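Local coordinates for protein alpha-galactosidase (Umbelopsis vinacea, PDB 3A5V) that probably cleaves terminal alpha-linked galactose from oligosaccharides and other galactosides, as a tetrameric family 27 glycoside hydrolase, at residues I358-W364 with V385-M391. Numbering follows the deposited sequence.
Sequences IEVRDLW and VRLLKFM. With NAG (2-acetamido-2-deoxy-beta-D-glucopyranose), chain D.
Asp362 and Arg386 form a salt bridge between two antiparallel strands, a single carboxylate oxygen, OD2, taking both NE (3.0 Å) and NH2 (2.8 Å) of Arg386. The guanidinium meets it side-on, its plane 27° from the carboxylate; bends at chi2 (-66°) and chi3 (-68°) fold the arginine round to reach OD2. A water donates to Asp362 OD1 and accepts from the backbone N of Leu387, tying the acid to the facing strand again. Arg361 and Lys389 form the hydrogen-bonded pair, N to O 2.9 Å both ways, and the ladder continues through Met391 N to Glu359 O and Leu363 N to Leu387 O. On the Asp362 face, Val360 CG2 sits over the centre of the Phe390 ring in a CH-pi contact, 3.7 Å from the centroid, while CG1 packs on Leu388 CB. Leu387 CB approaches Trp364 CD1 obliquely at 3.6 Å. At the start of strand 358-362, Glu359 N donates to O6 of an N-glycan sugar (3.1 Å). These are neighbouring inner strands of a sheet in the C-terminal beta-sandwich domain, with 367-372 beyond 358-362 and 322-329 beyond 384-390; Leu363, Trp364 and Leu387 pack against helix 288-294, and Trp364 and Val385 against helix 251-263.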
# COMPACT_ATOMS: atom_id res chain seq x y z
N ILE A 358 -36.94 8.54 28.05
CA ILE A 358 -36.27 9.72 27.50
C ILE A 358 -37.12 10.30 26.37
O ILE A 358 -37.66 9.55 25.54
CB ILE A 358 -34.83 9.38 26.96
CG1 ILE A 358 -33.94 8.80 28.07
CG2 ILE A 358 -34.14 10.61 26.34
CD1 ILE A 358 -32.65 8.13 27.53
N GLU A 359 -37.25 11.62 26.35
CA GLU A 359 -37.96 12.32 25.29
C GLU A 359 -37.09 12.38 24.03
O GLU A 359 -35.91 12.73 24.10
CB GLU A 359 -38.34 13.75 25.69
CG GLU A 359 -39.17 14.44 24.60
CD GLU A 359 -39.41 15.93 24.80
OE1 GLU A 359 -38.87 16.53 25.75
OE2 GLU A 359 -40.14 16.51 23.96
N VAL A 360 -37.71 12.06 22.90
CA VAL A 360 -37.01 12.07 21.61
C VAL A 360 -37.69 13.09 20.70
O VAL A 360 -38.92 13.07 20.55
CB VAL A 360 -37.05 10.68 20.93
CG1 VAL A 360 -36.31 10.72 19.57
CG2 VAL A 360 -36.45 9.61 21.86
N ARG A 361 -36.89 13.97 20.11
CA ARG A 361 -37.40 15.00 19.20
C ARG A 361 -36.92 14.71 17.77
O ARG A 361 -35.77 14.30 17.56
CB ARG A 361 -36.88 16.36 19.64
CG ARG A 361 -37.32 17.53 18.77
CD ARG A 361 -36.84 18.86 19.37
NE ARG A 361 -37.34 20.02 18.62
CZ ARG A 361 -38.54 20.57 18.78
NH1 ARG A 361 -39.42 20.04 19.64
NH2 ARG A 361 -38.89 21.63 18.04
N ASP A 362 -37.81 14.92 16.81
CA ASP A 362 -37.47 14.79 15.40
C ASP A 362 -37.06 16.18 14.93
O ASP A 362 -37.89 17.10 14.90
CB ASP A 362 -38.66 14.25 14.59
CG ASP A 362 -38.32 13.98 13.12
OD1 ASP A 362 -37.60 14.79 12.48
OD2 ASP A 362 -38.80 12.94 12.60
N LEU A 363 -35.77 16.33 14.57
CA LEU A 363 -35.20 17.64 14.27
C LEU A 363 -35.61 18.23 12.91
O LEU A 363 -35.67 19.46 12.75
CB LEU A 363 -33.67 17.61 14.40
CG LEU A 363 -33.12 17.27 15.79
CD1 LEU A 363 -31.64 17.57 15.81
CD2 LEU A 363 -33.86 18.04 16.93
N TRP A 364 -35.87 17.36 11.94
CA TRP A 364 -36.38 17.80 10.64
C TRP A 364 -37.82 18.29 10.74
O TRP A 364 -38.16 19.35 10.20
CB TRP A 364 -36.27 16.70 9.58
CG TRP A 364 -34.84 16.55 9.09
CD1 TRP A 364 -34.03 15.46 9.23
CD2 TRP A 364 -34.06 17.56 8.42
NE1 TRP A 364 -32.79 15.71 8.68
CE2 TRP A 364 -32.78 16.99 8.17
CE3 TRP A 364 -34.32 18.87 7.98
CZ2 TRP A 364 -31.75 17.69 7.52
CZ3 TRP A 364 -33.29 19.58 7.33
CH2 TRP A 364 -32.02 18.99 7.11
N VAL A 385 -33.18 9.40 5.90
CA VAL A 385 -32.76 9.48 7.31
C VAL A 385 -33.93 9.87 8.20
O VAL A 385 -34.89 10.49 7.75
CB VAL A 385 -31.60 10.53 7.55
CG1 VAL A 385 -30.24 10.00 7.00
CG2 VAL A 385 -31.97 11.94 6.99
N ARG A 386 -33.84 9.47 9.47
CA ARG A 386 -34.56 10.17 10.54
C ARG A 386 -33.48 10.70 11.48
O ARG A 386 -32.59 9.95 11.89
CB ARG A 386 -35.55 9.26 11.29
CG ARG A 386 -36.71 8.72 10.41
CD ARG A 386 -37.66 9.84 9.93
NE ARG A 386 -38.43 10.44 11.02
CZ ARG A 386 -39.54 9.92 11.55
NH1 ARG A 386 -40.03 8.76 11.09
NH2 ARG A 386 -40.17 10.55 12.54
N LEU A 387 -33.58 11.99 11.80
CA LEU A 387 -32.59 12.69 12.60
C LEU A 387 -33.24 13.03 13.94
O LEU A 387 -34.21 13.81 13.99
CB LEU A 387 -32.14 13.99 11.90
CG LEU A 387 -31.27 14.95 12.73
CD1 LEU A 387 -29.98 14.27 13.20
CD2 LEU A 387 -30.95 16.24 11.97
N LEU A 388 -32.69 12.45 15.01
CA LEU A 388 -33.33 12.50 16.33
C LEU A 388 -32.42 13.16 17.34
O LEU A 388 -31.18 12.99 17.28
CB LEU A 388 -33.67 11.09 16.83
CG LEU A 388 -34.40 10.16 15.85
CD1 LEU A 388 -34.49 8.73 16.44
CD2 LEU A 388 -35.79 10.72 15.49
N LYS A 389 -33.03 13.88 18.27
CA LYS A 389 -32.34 14.33 19.47
C LYS A 389 -32.97 13.73 20.72
O LYS A 389 -34.17 13.89 20.96
CB LYS A 389 -32.33 15.86 19.56
CG LYS A 389 -31.52 16.39 20.76
CD LYS A 389 -31.63 17.91 20.84
CE LYS A 389 -30.90 18.47 22.06
NZ LYS A 389 -31.01 19.95 22.06
N PHE A 390 -32.15 13.03 21.50
CA PHE A 390 -32.55 12.48 22.80
C PHE A 390 -32.28 13.55 23.83
O PHE A 390 -31.15 14.05 23.92
CB PHE A 390 -31.76 11.20 23.11
CG PHE A 390 -32.29 9.96 22.41
CD1 PHE A 390 -32.28 9.86 21.02
CD2 PHE A 390 -32.81 8.90 23.15
CE1 PHE A 390 -32.79 8.71 20.36
CE2 PHE A 390 -33.31 7.76 22.53
CZ PHE A 390 -33.31 7.66 21.12
N MET A 391 -33.30 13.90 24.61
CA MET A 391 -33.22 15.06 25.51
C MET A 391 -32.53 14.75 26.83
O MET A 391 -32.30 15.63 27.65
CB MET A 391 -34.62 15.67 25.72
CG MET A 391 -35.30 16.11 24.44
SD MET A 391 -34.41 17.39 23.51
CE MET A 391 -34.74 18.80 24.56
C1 NAG D . -39.50 11.85 29.65
C2 NAG D . -39.66 11.47 31.13
C3 NAG D . -39.02 12.52 32.04
C4 NAG D . -37.57 12.78 31.63
C5 NAG D . -37.48 13.04 30.12
C6 NAG D . -36.02 13.19 29.67
C7 NAG D . -41.50 10.18 32.08
C8 NAG D . -42.99 10.02 32.19
N2 NAG D . -41.06 11.29 31.48
O3 NAG D . -39.06 12.09 33.39
O4 NAG D . -37.08 13.92 32.30
O5 NAG D . -38.11 12.01 29.40
O6 NAG D . -35.96 13.58 28.32
O7 NAG D . -40.74 9.32 32.54
O HOH W 1 -36.12 13.14 10.81